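Local coordinates for cytochrome P450 268A2 Cyp268A2 (Mycobacterium marinum, PDB 6BLD), which belongs to the cytochrome P450 superfamily, whose members hold a haem in a largely helical fold, here with (3E,5E)-6,10-dimethylundeca-3,5,9-trien-2-one bound beside it, at residues Val308-Arg313 against Gly406-Ala411. Numbering follows the deposited sequence.
Sequences VMTFRR and GNFVHA. With HEM (protoporphyrin IX containing Fe), chain B; DXJ ((3E,5E)-6,10-dimethylundeca-3,5,9-trien-2-one), chain C.
Two walls of the P450 active-site pocket meet where Phe311, at the start of strand 310-315, touches Phe408, in the loop before strand 411-418. The pair is an offset edge-to-face stack: ring centroids lie 5.3 Å apart, the planes stand at 62°, and Phe408 turns its edge to the face of Phe311. With CG anti to its backbone N (chi1 -176°), Phe408 swings back toward strand 310-315, although its CB starts away from it; the edge of its ring also meets a carbonyl, CE1 lying 3.4 Å from Thr310 O. Both rings reach the ligand DXJ, Phe311 CZ at 3.8 Å from C01 and Phe408 CZ at 3.9 Å from C04. Between these rings and the haem, Val308 spreads its branches, CG1 alongside Phe408 and CG2 3.7 Å from haem CHD.

Two hydrogen bonds fix the loop against the strand entrance. Met309 N donates to Phe408 O (2.8 Å, 160° at the hydrogen), and Thr310 OG1 donates to Asn407 O at 2.6 Å, in the carbonyl plane. On the side remote from the haem, the Met309 chain bends at chi3, bringing CE against Gly406 O while CG packs on His410 CB; the His410 ring is held elsewhere, by Ala305 O and a stack on His271.

Further along the strand, Arg313 NH2 gives a 2.8 Å hydrogen bond to haem propionate O2D, and its NH1 bonds back to Arg312 O, which probably limits rotation of the guanidinium. A strand following the K helix and a loop of the C-terminal beta sheet, together lining the pocket above the haem, are characteristic of the cytochrome P450 fold.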
# COMPACT_ATOMS: atom_id res chain seq x y z
N VAL A 308 -2.36 3.16 0.21
CA VAL A 308 -1.91 3.34 -1.16
C VAL A 308 -2.78 4.43 -1.79
O VAL A 308 -3.97 4.22 -2.03
CB VAL A 308 -1.98 2.04 -1.96
CG1 VAL A 308 -1.39 2.24 -3.35
CG2 VAL A 308 -1.25 0.93 -1.22
N MET A 309 -2.19 5.59 -2.04
CA MET A 309 -2.93 6.72 -2.59
C MET A 309 -3.00 6.69 -4.11
O MET A 309 -4.02 7.08 -4.69
CB MET A 309 -2.31 8.04 -2.14
CG MET A 309 -2.38 8.28 -0.65
SD MET A 309 -1.78 9.92 -0.20
CE MET A 309 -0.10 9.85 -0.83
N THR A 310 -1.94 6.24 -4.78
CA THR A 310 -1.88 6.32 -6.23
C THR A 310 -1.31 5.03 -6.82
O THR A 310 -0.41 4.41 -6.25
CB THR A 310 -1.02 7.50 -6.72
OG1 THR A 310 0.31 7.38 -6.18
CG2 THR A 310 -1.63 8.82 -6.28
N PHE A 311 -1.86 4.65 -7.97
CA PHE A 311 -1.28 3.67 -8.87
C PHE A 311 -1.69 4.08 -10.27
O PHE A 311 -2.78 4.62 -10.47
CB PHE A 311 -1.73 2.23 -8.56
CG PHE A 311 -0.78 1.47 -7.68
CD1 PHE A 311 0.59 1.57 -7.86
CD2 PHE A 311 -1.26 0.64 -6.68
CE1 PHE A 311 1.46 0.86 -7.05
CE2 PHE A 311 -0.39 -0.07 -5.87
CZ PHE A 311 0.97 0.04 -6.06
N ARG A 312 -0.81 3.84 -11.24
CA ARG A 312 -1.05 4.31 -12.59
C ARG A 312 -1.07 3.15 -13.57
O ARG A 312 -0.66 2.03 -13.26
CB ARG A 312 0.00 5.35 -13.00
CG ARG A 312 1.28 4.74 -13.52
CD ARG A 312 1.94 5.62 -14.57
NE ARG A 312 3.38 5.39 -14.60
CZ ARG A 312 4.02 4.70 -15.55
NH1 ARG A 312 3.34 4.18 -16.56
NH2 ARG A 312 5.33 4.55 -15.48
N ARG A 313 -1.58 3.44 -14.77
CA ARG A 313 -1.60 2.50 -15.87
C ARG A 313 -1.21 3.24 -17.14
O ARG A 313 -1.14 4.47 -17.18
CB ARG A 313 -2.99 1.85 -16.04
CG ARG A 313 -3.51 1.14 -14.80
CD ARG A 313 -2.87 -0.22 -14.62
NE ARG A 313 -3.52 -1.03 -13.60
CZ ARG A 313 -3.12 -1.10 -12.33
NH1 ARG A 313 -2.07 -0.40 -11.93
NH2 ARG A 313 -3.77 -1.86 -11.46
N GLY A 406 4.50 12.94 0.43
CA GLY A 406 4.70 12.06 -0.71
C GLY A 406 3.42 11.87 -1.48
O GLY A 406 2.34 12.26 -1.05
N ASN A 407 3.57 11.24 -2.65
CA ASN A 407 2.47 11.06 -3.58
C ASN A 407 2.11 9.59 -3.80
O ASN A 407 1.34 9.28 -4.71
CB ASN A 407 2.80 11.71 -4.93
CG ASN A 407 4.12 11.22 -5.51
OD1 ASN A 407 4.37 10.02 -5.62
ND2 ASN A 407 4.98 12.16 -5.90
N PHE A 408 2.65 8.68 -2.98
CA PHE A 408 2.40 7.26 -3.16
C PHE A 408 1.69 6.65 -1.96
O PHE A 408 0.60 6.08 -2.12
CB PHE A 408 3.73 6.52 -3.43
CG PHE A 408 3.57 5.05 -3.71
CD1 PHE A 408 2.42 4.57 -4.33
CD2 PHE A 408 4.56 4.15 -3.36
CE1 PHE A 408 2.28 3.22 -4.60
CE2 PHE A 408 4.42 2.80 -3.62
CZ PHE A 408 3.28 2.33 -4.24
N VAL A 409 2.25 6.76 -0.76
CA VAL A 409 1.72 6.11 0.43
C VAL A 409 1.28 7.18 1.43
O VAL A 409 2.03 8.13 1.69
CB VAL A 409 2.75 5.16 1.07
CG1 VAL A 409 2.27 4.69 2.44
CG2 VAL A 409 2.99 3.96 0.15
N HIS A 410 0.07 7.02 1.96
CA HIS A 410 -0.45 7.87 3.04
C HIS A 410 0.11 7.33 4.35
O HIS A 410 -0.44 6.40 4.95
CB HIS A 410 -1.98 7.86 3.03
CG HIS A 410 -2.60 8.83 3.98
ND1 HIS A 410 -3.81 8.59 4.60
CD2 HIS A 410 -2.19 10.05 4.41
CE1 HIS A 410 -4.12 9.62 5.37
NE2 HIS A 410 -3.15 10.52 5.28
N ALA A 411 1.22 7.91 4.80
CA ALA A 411 2.01 7.33 5.87
C ALA A 411 2.10 8.26 7.07
O ALA A 411 2.05 9.49 6.94
CB ALA A 411 3.42 6.98 5.39
CHA HEM B . -1.33 -5.24 -4.66
CHB HEM B . 0.91 -7.85 -1.24
CHC HEM B . -1.56 -5.46 2.20
CHD HEM B . -3.08 -2.34 -1.20
C1A HEM B . -0.51 -6.16 -4.04
C2A HEM B . 0.38 -7.10 -4.70
C3A HEM B . 0.99 -7.82 -3.76
C4A HEM B . 0.52 -7.36 -2.46
CMA HEM B . 2.03 -8.94 -4.00
CAA HEM B . 0.57 -7.25 -6.22
CBA HEM B . -0.55 -8.13 -6.77
CGA HEM B . -0.51 -8.15 -8.27
O1A HEM B . -1.11 -9.07 -8.88
O2A HEM B . 0.14 -7.24 -8.87
C1B HEM B . 0.39 -7.48 -0.02
C2B HEM B . 0.65 -8.14 1.24
C3B HEM B . -0.02 -7.51 2.20
C4B HEM B . -0.74 -6.40 1.59
CMB HEM B . 1.55 -9.38 1.45
CAB HEM B . 0.03 -7.95 3.68
CBB HEM B . -0.73 -7.39 4.63
C1C HEM B . -2.20 -4.41 1.57
C2C HEM B . -3.07 -3.44 2.21
C3C HEM B . -3.48 -2.57 1.26
C4C HEM B . -2.89 -2.98 0.00
CMC HEM B . -3.41 -3.45 3.72
CAC HEM B . -4.43 -1.35 1.36
CBC HEM B . -5.18 -1.08 2.43
C1D HEM B . -2.76 -2.85 -2.44
C2D HEM B . -3.09 -2.26 -3.72
C3D HEM B . -2.60 -3.05 -4.68
C4D HEM B . -1.96 -4.18 -4.04
CMD HEM B . -3.86 -0.93 -3.92
CAD HEM B . -2.72 -2.82 -6.21
CBD HEM B . -4.12 -3.23 -6.67
CGD HEM B . -4.29 -2.97 -8.14
O1D HEM B . -5.42 -3.20 -8.66
O2D HEM B . -3.32 -2.52 -8.80
NA HEM B . -0.40 -6.35 -2.68
NB HEM B . -0.46 -6.42 0.23
NC HEM B . -2.11 -4.09 0.23
ND HEM B . -2.08 -4.02 -2.67
FE HEM B . -1.46 -5.35 -1.24
C10 DXJ C . 8.88 0.33 -4.65
C13 DXJ C . 11.47 3.14 -4.91
C01 DXJ C . 0.86 -2.22 -3.06
C02 DXJ C . 2.28 -1.70 -2.86
C03 DXJ C . 3.26 -2.15 -3.62
C04 DXJ C . 2.56 -0.65 -1.78
C05 DXJ C . 4.69 -1.64 -3.44
C06 DXJ C . 5.33 -1.26 -4.77
C07 DXJ C . 6.85 -1.07 -4.66
C08 DXJ C . 7.37 0.14 -4.75
C09 DXJ C . 7.75 -2.29 -4.47
C11 DXJ C . 9.41 1.50 -4.98
C12 DXJ C . 10.91 1.72 -4.89
O14 DXJ C . 11.65 0.80 -4.81